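Local coordinates for protein blood group a-and b-cleaving endo-beta-galactosidase (Streptococcus pneumoniae, PDB 2YGM) that probably binds blood group A and B glycans through two tandem carbohydrate-binding modules of an endo-beta-galactosidase, at residues K215-G220 with A340-L345. Sequence-based numbering, arbitrary orientation.
Sequences KPFTPG and ADELVL. With NA (sodium ion), chain F.
E342, at the start of strand 342-352, extends its carboxylate to the first turn of helix 217-221. The polar part of the contact is one nearly straight hydrogen bond, 3.2 Å from T218 N to E342 OE1 with an N-H...O angle of 172°, received on the syn lone pair of the carboxylate. The E342 chain is bent at chi2.

F217 CB makes a van der Waals approach to E342 OE1 at 3.3 Å, while CG, anti to the backbone N (chi1 -168°), carries the ring away to V246 and H202; ring and carboxylate planes stand 85° apart. The apolar contact lies further along the strand, where V344 CG1 rests on P216, 3.8 Å from CA and 4.0 Å from CB, with I228 touching both side chains.

The preceding residue, D341, binds the sodium ion through OD1 at 2.6 Å, together with D284 O. Within the second NPCBM-family module, the contact thus fastens a short helix to a beta-sheet strand. P216 is the N-cap, so T218 N, two residues on, lies in the first turn, and E342 OE1 accepts its N-H. The negative carboxylate lies near the N-terminal end of the helix, which probably suits it electrostatically.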
loop_
_atom_site.group_PDB
_atom_site.type_symbol
_atom_site.label_atom_id
_atom_site.label_comp_id
_atom_site.label_asym_id
_atom_site.label_seq_id
_atom_site.Cartn_x
_atom_site.Cartn_y
_atom_site.Cartn_z
ATOM N N LYS A 215 -17.683 3.559 8.749
ATOM C CA LYS A 215 -17.445 3.597 10.196
ATOM C C LYS A 215 -17.777 2.245 10.831
ATOM O O LYS A 215 -18.650 1.529 10.326
ATOM C CB LYS A 215 -18.304 4.687 10.859
ATOM C CG LYS A 215 -18.045 6.112 10.376
ATOM C CD LYS A 215 -19.137 7.065 10.835
ATOM C CE LYS A 215 -19.114 8.362 10.032
ATOM N NZ LYS A 215 -20.250 9.259 10.402
ATOM N N PRO A 216 -17.082 1.887 11.937
ATOM C CA PRO A 216 -17.501 0.736 12.755
ATOM C C PRO A 216 -18.844 1.020 13.428
ATOM O O PRO A 216 -19.164 2.182 13.685
ATOM C CB PRO A 216 -16.387 0.617 13.804
ATOM C CG PRO A 216 -15.735 1.965 13.835
ATOM C CD PRO A 216 -15.827 2.483 12.434
ATOM N N PHE A 217 -19.612 -0.032 13.709
ATOM C CA PHE A 217 -21.002 0.116 14.156
ATOM C C PHE A 217 -21.192 1.064 15.346
ATOM O O PHE A 217 -21.713 2.165 15.176
ATOM C CB PHE A 217 -21.644 -1.248 14.436
ATOM C CG PHE A 217 -23.134 -1.187 14.612
ATOM C CD1 PHE A 217 -23.981 -1.246 13.508
ATOM C CD2 PHE A 217 -23.695 -1.066 15.881
ATOM C CE1 PHE A 217 -25.368 -1.187 13.659
ATOM C CE2 PHE A 217 -25.078 -1.003 16.050
ATOM C CZ PHE A 217 -25.918 -1.064 14.934
ATOM N N THR A 218 -20.763 0.635 16.534
ATOM C CA THR A 218 -20.935 1.410 17.770
ATOM C C THR A 218 -20.289 2.807 17.740
ATOM O O THR A 218 -20.974 3.796 18.018
ATOM C CB THR A 218 -20.481 0.601 19.024
ATOM O OG1 THR A 218 -21.332 -0.538 19.185
ATOM C CG2 THR A 218 -20.551 1.446 20.288
ATOM N N PRO A 219 -18.983 2.903 17.405
ATOM C CA PRO A 219 -18.402 4.250 17.332
ATOM C C PRO A 219 -19.104 5.135 16.298
ATOM O O PRO A 219 -19.282 6.330 16.535
ATOM C CB PRO A 219 -16.946 3.991 16.928
ATOM C CG PRO A 219 -16.676 2.606 17.384
ATOM C CD PRO A 219 -17.963 1.867 17.158
ATOM N N GLY A 220 -19.512 4.546 15.177
ATOM C CA GLY A 220 -20.273 5.267 14.155
ATOM C C GLY A 220 -21.624 5.767 14.642
ATOM O O GLY A 220 -22.026 6.890 14.330
ATOM N N ALA A 340 -19.512 -10.063 21.901
ATOM C CA ALA A 340 -18.846 -9.342 20.814
ATOM C C ALA A 340 -19.313 -9.812 19.434
ATOM O O ALA A 340 -18.860 -10.844 18.927
ATOM C CB ALA A 340 -17.333 -9.469 20.946
ATOM N N ASP A 341 -20.225 -9.050 18.833
ATOM C CA ASP A 341 -20.801 -9.406 17.534
ATOM C C ASP A 341 -20.485 -8.402 16.414
ATOM O O ASP A 341 -20.882 -8.610 15.267
ATOM C CB ASP A 341 -22.320 -9.581 17.653
ATOM C CG ASP A 341 -22.719 -10.820 18.432
ATOM O OD1 ASP A 341 -22.117 -11.899 18.223
ATOM O OD2 ASP A 341 -23.653 -10.714 19.256
ATOM N N GLU A 342 -19.771 -7.329 16.744
ATOM C CA GLU A 342 -19.511 -6.247 15.788
ATOM C C GLU A 342 -18.508 -6.615 14.704
ATOM O O GLU A 342 -17.346 -6.905 14.993
ATOM C CB GLU A 342 -19.073 -4.968 16.503
ATOM C CG GLU A 342 -20.077 -4.485 17.547
ATOM C CD GLU A 342 -20.328 -2.991 17.491
ATOM O OE1 GLU A 342 -19.551 -2.258 16.839
ATOM O OE2 GLU A 342 -21.318 -2.549 18.105
ATOM N N LEU A 343 -18.981 -6.602 13.459
ATOM C CA LEU A 343 -18.162 -6.857 12.269
ATOM C C LEU A 343 -17.910 -5.579 11.484
ATOM O O LEU A 343 -18.724 -4.657 11.510
ATOM C CB LEU A 343 -18.871 -7.843 11.331
ATOM C CG LEU A 343 -18.456 -9.310 11.295
ATOM C CD1 LEU A 343 -18.990 -9.947 10.038
ATOM C CD2 LEU A 343 -16.955 -9.448 11.331
ATOM N N VAL A 344 -16.784 -5.543 10.773
ATOM C CA VAL A 344 -16.546 -4.511 9.761
ATOM C C VAL A 344 -16.114 -5.122 8.437
ATOM O O VAL A 344 -15.374 -6.105 8.402
ATOM C CB VAL A 344 -15.535 -3.416 10.199
ATOM C CG1 VAL A 344 -16.211 -2.391 11.101
ATOM C CG2 VAL A 344 -14.314 -4.016 10.871
ATOM N N LEU A 345 -16.612 -4.542 7.351
ATOM C CA LEU A 345 -16.174 -4.914 6.017
ATOM C C LEU A 345 -15.316 -3.765 5.497
ATOM O O LEU A 345 -15.827 -2.694 5.163
ATOM C CB LEU A 345 -17.371 -5.192 5.093
ATOM C CG LEU A 345 -18.505 -6.089 5.625
ATOM C CD1 LEU A 345 -19.709 -6.085 4.691
ATOM C CD2 LEU A 345 -18.039 -7.509 5.877
HETATM NA NA NA F . -20.532 -13.347 19.697
#